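Local coordinates for glycosyl hydrolases family 2, sugar binding domain protein (Bacteroides uniformis str. 3978 T3 ii, PDB 6D1P), which probably hydrolyses O-glycosidic bonds as a glycoside hydrolase family 2 beta-glucuronidase from a human gut bacterium, at residues A[322-334]-A[567-581]. Residues are numbered along the deposited sequence; the frame is centred on the assembly and turned at random. Where two conformers were deposited one is given.
Sequences RLLLRGTHRHEDH and MPRLTGSLFWTFKDF. With NA (sodium ion), chain C.
Two carbonyls grip one guanidinium nitrogen where the segments first meet: Arg322 NH2 lies 2.9 Å from Leu570 O, which it meets in the carbonyl plane on a lone pair, and Met567 O takes a second, more bent bond from it at the start of a type I turn. With CG anti to the backbone N (chi1 -176°) and a bend at chi2, the arginine chain runs across to that turn, and Pro568 O sits over one face of its guanidinium. Strands 325-329 and 572-574 then run parallel, joined by Leu325 N to Thr571 O at 2.9 Å and by Ser573 N to Leu325 O. Further along, His329 ND1 donates to Phe575 O (2.9 Å) in its own ring plane but from above the carbonyl plane. This bond helps fix the imidazole, whose face receives the edge of Trp576, CE3 lying 3.3 Å from His329 CG. Thr328 lays its OG1 over the Phe575 ring. The peptide between Trp576 and Thr577 is cis; beyond it, the CD2 edge of His331 meets the face of Phe581, ring centroids 4.2 Å apart. A sodium ion bound by Asp333 O and OD2, Asp580 O and a water links the loops that follow the two strands, and Arg602 and Tyr187 hold Asp333 OD1. This is the seam of a TIM barrel, its first and last strands paired in parallel to close the cylinder.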
loop_
_atom_site.group_PDB
_atom_site.type_symbol
_atom_site.label_atom_id
_atom_site.label_comp_id
_atom_site.label_asym_id
_atom_site.label_seq_id
_atom_site.Cartn_x
_atom_site.Cartn_y
_atom_site.Cartn_z
ATOM N N ARG A 322 20.522 -15.228 47.208
ATOM C CA ARG A 322 19.938 -14.009 46.678
ATOM C C ARG A 322 20.655 -13.631 45.388
ATOM O O ARG A 322 21.889 -13.668 45.316
ATOM C CB ARG A 322 20.049 -12.879 47.695
ATOM C CG ARG A 322 19.384 -11.584 47.258
ATOM C CD ARG A 322 20.339 -10.665 46.489
ATOM N NE ARG A 322 19.657 -9.477 45.983
ATOM C CZ ARG A 322 20.012 -8.232 46.268
ATOM N NH1 ARG A 322 21.055 -8.015 47.049
ATOM N NH2 ARG A 322 19.334 -7.206 45.769
ATOM N N LEU A 323 19.878 -13.273 44.364
ATOM C CA LEU A 323 20.423 -12.955 43.046
ATOM C C LEU A 323 19.696 -11.732 42.514
ATOM O O LEU A 323 18.477 -11.766 42.313
ATOM C CB LEU A 323 20.281 -14.140 42.086
ATOM C CG LEU A 323 20.701 -13.923 40.628
ATOM C CD1 LEU A 323 22.202 -13.587 40.525
ATOM C CD2 LEU A 323 20.349 -15.143 39.781
ATOM N N LEU A 324 20.432 -10.645 42.335
ATOM C CA LEU A 324 19.865 -9.435 41.772
ATOM C C LEU A 324 19.670 -9.639 40.271
ATOM O O LEU A 324 20.638 -9.802 39.529
ATOM C CB LEU A 324 20.758 -8.239 42.068
ATOM C CG LEU A 324 19.903 -6.986 41.852
ATOM C CD1 LEU A 324 20.206 -5.948 42.908
ATOM C CD2 LEU A 324 20.103 -6.417 40.453
ATOM N N LEU A 325 18.417 -9.647 39.830
ATOM C CA LEU A 325 18.113 -9.849 38.420
ATOM C C LEU A 325 18.612 -8.656 37.607
ATOM O O LEU A 325 18.257 -7.504 37.881
ATOM C CB LEU A 325 16.611 -10.069 38.230
ATOM C CG LEU A 325 16.140 -11.314 38.995
ATOM C CD1 LEU A 325 14.628 -11.399 39.009
ATOM C CD2 LEU A 325 16.733 -12.590 38.423
ATOM N N ARG A 326 19.471 -8.930 36.640
ATOM C CA ARG A 326 20.016 -7.895 35.767
ATOM C C ARG A 326 19.316 -8.098 34.424
ATOM O O ARG A 326 19.722 -8.928 33.607
ATOM C CB ARG A 326 21.540 -7.994 35.691
ATOM C CG ARG A 326 22.204 -8.209 37.085
ATOM C CD ARG A 326 23.770 -8.226 37.065
ATOM N NE ARG A 326 24.379 -9.224 36.156
ATOM C CZ ARG A 326 24.754 -10.473 36.482
ATOM N NH1 ARG A 326 24.592 -10.942 37.723
ATOM N NH2 ARG A 326 25.290 -11.270 35.552
ATOM N N GLY A 327 18.220 -7.374 34.220
ATOM C CA GLY A 327 17.365 -7.669 33.085
ATOM C C GLY A 327 17.321 -6.652 31.967
ATOM O O GLY A 327 17.617 -5.469 32.164
ATOM N N THR A 328 16.952 -7.118 30.777
ATOM C CA THR A 328 16.649 -6.273 29.628
ATOM C C THR A 328 15.345 -6.777 28.993
ATOM O O THR A 328 14.704 -7.717 29.493
ATOM C CB THR A 328 17.842 -6.259 28.644
ATOM O OG1 THR A 328 17.766 -5.124 27.765
ATOM C CG2 THR A 328 17.937 -7.542 27.827
ATOM N N HIS A 329 14.920 -6.115 27.912
ATOM C CA HIS A 329 13.884 -6.640 27.032
ATOM C C HIS A 329 14.415 -6.687 25.605
ATOM O O HIS A 329 15.416 -6.039 25.268
ATOM C CB HIS A 329 12.599 -5.789 26.986
ATOM C CG HIS A 329 11.977 -5.478 28.308
ATOM N ND1 HIS A 329 12.539 -4.600 29.209
ATOM C CD2 HIS A 329 10.783 -5.840 28.832
ATOM C CE1 HIS A 329 11.740 -4.472 30.252
ATOM N NE2 HIS A 329 10.666 -5.212 30.046
ATOM N N ARG A 330 13.699 -7.428 24.762
ATOM C CA ARG A 330 13.903 -7.403 23.319
ATOM C C ARG A 330 12.544 -7.523 22.647
ATOM O O ARG A 330 11.628 -8.156 23.182
ATOM C CB ARG A 330 14.826 -8.540 22.837
ATOM C CG ARG A 330 14.157 -9.906 22.865
ATOM C CD ARG A 330 15.046 -11.035 22.344
ATOM N NE ARG A 330 15.444 -10.862 20.947
ATOM C CZ ARG A 330 14.696 -11.207 19.903
ATOM N NH1 ARG A 330 13.499 -11.741 20.084
ATOM N NH2 ARG A 330 15.152 -11.026 18.673
ATOM N N HIS A 331 12.407 -6.880 21.491
ATOM C CA HIS A 331 11.238 -7.038 20.636
ATOM C C HIS A 331 11.598 -7.970 19.495
ATOM O O HIS A 331 12.777 -8.173 19.185
ATOM C CB HIS A 331 10.771 -5.690 20.074
ATOM C CG HIS A 331 9.630 -5.073 20.824
ATOM N ND1 HIS A 331 8.405 -5.694 20.967
ATOM C CD2 HIS A 331 9.521 -3.878 21.456
ATOM C CE1 HIS A 331 7.600 -4.919 21.670
ATOM N NE2 HIS A 331 8.248 -3.810 21.976
ATOM N N GLU A 332 10.586 -8.556 18.864
ATOM C CA GLU A 332 10.844 -9.339 17.655
ATOM C C GLU A 332 10.794 -8.376 16.470
ATOM O O GLU A 332 9.791 -8.231 15.763
ATOM C CB GLU A 332 9.879 -10.514 17.544
ATOM C CG GLU A 332 10.365 -11.698 18.406
ATOM C CD GLU A 332 9.612 -12.990 18.157
ATOM O OE1 GLU A 332 8.531 -12.941 17.508
ATOM O OE2 GLU A 332 10.104 -14.050 18.613
ATOM N N ASP A 333 11.929 -7.704 16.275
ATOM C CA ASP A 333 12.089 -6.542 15.419
ATOM C C ASP A 333 13.579 -6.402 15.126
ATOM O O ASP A 333 14.406 -6.560 16.035
ATOM C CB ASP A 333 11.549 -5.282 16.124
ATOM C CG ASP A 333 11.789 -4.000 15.333
ATOM O OD1 ASP A 333 10.882 -3.562 14.601
ATOM O OD2 ASP A 333 12.878 -3.402 15.449
ATOM N N HIS A 334 13.917 -6.133 13.866
ATOM C CA HIS A 334 15.306 -5.903 13.499
ATOM C C HIS A 334 15.354 -5.153 12.173
ATOM O O HIS A 334 14.428 -5.245 11.358
ATOM C CB HIS A 334 16.097 -7.209 13.390
ATOM C CG HIS A 334 17.577 -7.000 13.366
ATOM N ND1 HIS A 334 18.359 -7.097 14.499
ATOM C CD2 HIS A 334 18.414 -6.648 12.358
ATOM C CE1 HIS A 334 19.617 -6.844 14.183
ATOM N NE2 HIS A 334 19.677 -6.565 12.892
ATOM N N MET A 567 20.889 -1.982 47.384
ATOM C CA MET A 567 19.471 -2.294 47.598
ATOM C C MET A 567 19.306 -3.785 47.826
ATOM O O MET A 567 19.005 -4.540 46.889
ATOM C CB MET A 567 18.613 -1.852 46.422
ATOM C CG MET A 567 18.672 -0.380 46.113
ATOM S SD MET A 567 17.496 -0.003 44.806
ATOM C CE MET A 567 17.981 1.655 44.396
ATOM N N PRO A 568 19.474 -4.240 49.071
ATOM C CA PRO A 568 19.363 -5.674 49.356
ATOM C C PRO A 568 17.956 -6.235 49.212
ATOM O O PRO A 568 17.822 -7.448 49.016
ATOM C CB PRO A 568 19.856 -5.781 50.812
ATOM C CG PRO A 568 19.626 -4.431 51.394
ATOM C CD PRO A 568 19.837 -3.455 50.260
ATOM N N ARG A 569 16.899 -5.431 49.323
ATOM C CA ARG A 569 15.568 -6.014 49.136
ATOM C C ARG A 569 15.162 -6.192 47.679
ATOM O O ARG A 569 14.163 -6.879 47.428
ATOM C CB ARG A 569 14.483 -5.165 49.785
ATOM C CG ARG A 569 14.575 -5.036 51.275
ATOM C CD ARG A 569 14.285 -3.596 51.597
ATOM N NE ARG A 569 12.868 -3.315 51.779
ATOM C CZ ARG A 569 12.290 -2.169 51.442
ATOM N NH1 ARG A 569 13.001 -1.211 50.858
ATOM N NH2 ARG A 569 11.002 -1.987 51.672
ATOM N N LEU A 570 15.884 -5.590 46.727
ATOM C CA LEU A 570 15.441 -5.524 45.331
ATOM C C LEU A 570 15.580 -6.885 44.660
ATOM O O LEU A 570 16.684 -7.408 44.533
ATOM C CB LEU A 570 16.245 -4.468 44.565
ATOM C CG LEU A 570 15.917 -4.193 43.080
ATOM C CD1 LEU A 570 14.469 -3.746 42.921
ATOM C CD2 LEU A 570 16.858 -3.144 42.502
ATOM N N THR A 571 14.467 -7.470 44.231
ATOM C CA THR A 571 14.579 -8.640 43.372
ATOM C C THR A 571 15.436 -8.328 42.143
ATOM O O THR A 571 16.368 -9.074 41.813
ATOM C CB THR A 571 13.189 -9.132 42.963
ATOM O OG1 THR A 571 12.475 -8.081 42.305
ATOM C CG2 THR A 571 12.415 -9.570 44.189
ATOM N N GLY A 572 15.163 -7.210 41.480
ATOM C CA GLY A 572 15.921 -6.834 40.303
ATOM C C GLY A 572 15.109 -5.939 39.384
ATOM O O GLY A 572 14.034 -5.450 39.743
ATOM N N SER A 573 15.648 -5.736 38.183
ATOM C CA SER A 573 14.936 -4.926 37.209
ATOM C C SER A 573 15.244 -5.405 35.797
ATOM O O SER A 573 16.162 -6.200 35.569
ATOM C CB SER A 573 15.298 -3.459 37.340
ATOM O OG SER A 573 16.628 -3.278 36.907
ATOM N N LEU A 574 14.448 -4.898 34.842
ATOM C CA LEU A 574 14.701 -5.051 33.411
ATOM C C LEU A 574 14.623 -3.669 32.789
ATOM O O LEU A 574 13.544 -3.065 32.755
ATOM C CB LEU A 574 13.687 -5.985 32.754
ATOM C CG LEU A 574 13.440 -7.290 33.512
ATOM C CD1 LEU A 574 12.114 -7.231 34.298
ATOM C CD2 LEU A 574 13.465 -8.474 32.575
ATOM N N PHE A 575 15.746 -3.151 32.300
ATOM C CA PHE A 575 15.647 -1.881 31.605
ATOM C C PHE A 575 14.992 -2.100 30.247
ATOM O O PHE A 575 15.002 -3.204 29.698
ATOM C CB PHE A 575 17.011 -1.189 31.483
ATOM C CG PHE A 575 17.947 -1.791 30.462
ATOM C CD1 PHE A 575 18.871 -2.769 30.837
ATOM C CD2 PHE A 575 17.970 -1.315 29.145
ATOM C CE1 PHE A 575 19.775 -3.297 29.903
ATOM C CE2 PHE A 575 18.849 -1.843 28.198
ATOM C CZ PHE A 575 19.760 -2.827 28.575
ATOM N N TRP A 576 14.339 -1.053 29.749
ATOM C CA TRP A 576 13.695 -1.058 28.437
ATOM C C TRP A 576 14.481 -0.080 27.581
ATOM O O TRP A 576 14.414 1.134 27.804
ATOM C CB TRP A 576 12.221 -0.664 28.534
ATOM C CG TRP A 576 11.481 -0.690 27.206
ATOM C CD1 TRP A 576 11.538 0.246 26.218
ATOM C CD2 TRP A 576 10.595 -1.713 26.744
ATOM N NE1 TRP A 576 10.758 -0.141 25.158
ATOM C CE2 TRP A 576 10.164 -1.338 25.452
ATOM C CE3 TRP A 576 10.121 -2.910 27.300
ATOM C CZ2 TRP A 576 9.258 -2.107 24.706
ATOM C CZ3 TRP A 576 9.238 -3.687 26.559
ATOM C CH2 TRP A 576 8.814 -3.281 25.268
ATOM N N THR A 577 15.227 -0.590 26.611
ATOM C CA THR A 577 15.185 -1.973 26.162
ATOM C C THR A 577 16.550 -2.231 25.549
ATOM O O THR A 577 17.382 -1.306 25.485
ATOM C CB THR A 577 14.030 -2.224 25.116
ATOM O OG1 THR A 577 13.948 -3.621 24.795
ATOM C CG2 THR A 577 14.235 -1.407 23.835
ATOM N N PHE A 578 16.815 -3.462 25.100
ATOM C CA PHE A 578 18.161 -3.761 24.607
ATOM C C PHE A 578 18.469 -2.996 23.324
ATOM O O PHE A 578 19.539 -2.380 23.198
ATOM C CB PHE A 578 18.337 -5.260 24.375
ATOM C CG PHE A 578 19.693 -5.622 23.821
ATOM C CD1 PHE A 578 20.848 -5.422 24.579
ATOM C CD2 PHE A 578 19.819 -6.152 22.539
ATOM C CE1 PHE A 578 22.119 -5.744 24.059
ATOM C CE2 PHE A 578 21.064 -6.480 22.014
ATOM C CZ PHE A 578 22.226 -6.271 22.766
ATOM N N LYS A 579 17.533 -3.017 22.367
ATOM C CA LYS A 579 17.777 -2.597 20.993
ATOM C C LYS A 579 16.680 -1.658 20.502
ATOM O O LYS A 579 15.491 -1.920 20.714
ATOM C CB LYS A 579 17.865 -3.829 20.080
ATOM C CG LYS A 579 18.376 -3.549 18.678
ATOM C CD LYS A 579 18.722 -4.853 17.951
ATOM C CE LYS A 579 17.437 -5.614 17.578
ATOM N NZ LYS A 579 17.762 -7.051 17.494
ATOM N N ASP A 580 17.089 -0.561 19.858
ATOM C CA ASP A 580 16.164 0.295 19.126
ATOM C C ASP A 580 15.243 -0.554 18.270
ATOM O O ASP A 580 15.697 -1.469 17.579
ATOM C CB ASP A 580 16.937 1.269 18.232
ATOM C CG ASP A 580 17.619 2.369 19.006
ATOM O OD1 ASP A 580 17.536 2.351 20.251
ATOM O OD2 ASP A 580 18.244 3.259 18.358
ATOM N N PHE A 581 13.950 -0.256 18.310
ATOM C CA PHE A 581 12.987 -1.044 17.560
ATOM C C PHE A 581 11.921 -0.118 16.998
ATOM O O PHE A 581 11.730 1.005 17.473
ATOM C CB PHE A 581 12.355 -2.127 18.438
ATOM C CG PHE A 581 11.432 -1.575 19.475
ATOM C CD1 PHE A 581 11.926 -1.162 20.703
ATOM C CD2 PHE A 581 10.061 -1.429 19.209
ATOM C CE1 PHE A 581 11.081 -0.634 21.661
ATOM C CE2 PHE A 581 9.218 -0.900 20.156
ATOM C CZ PHE A 581 9.720 -0.510 21.399
HETATM NA NA NA C . 15.031 -4.040 17.431
HETATM O O HOH W 1 17.352 -10.326 44.449
HETATM O O HOH W 2 18.852 -5.130 37.518
HETATM O O HOH W 3 15.237 -7.659 19.063
HETATM O O HOH W 4 14.395 -5.346 19.839
#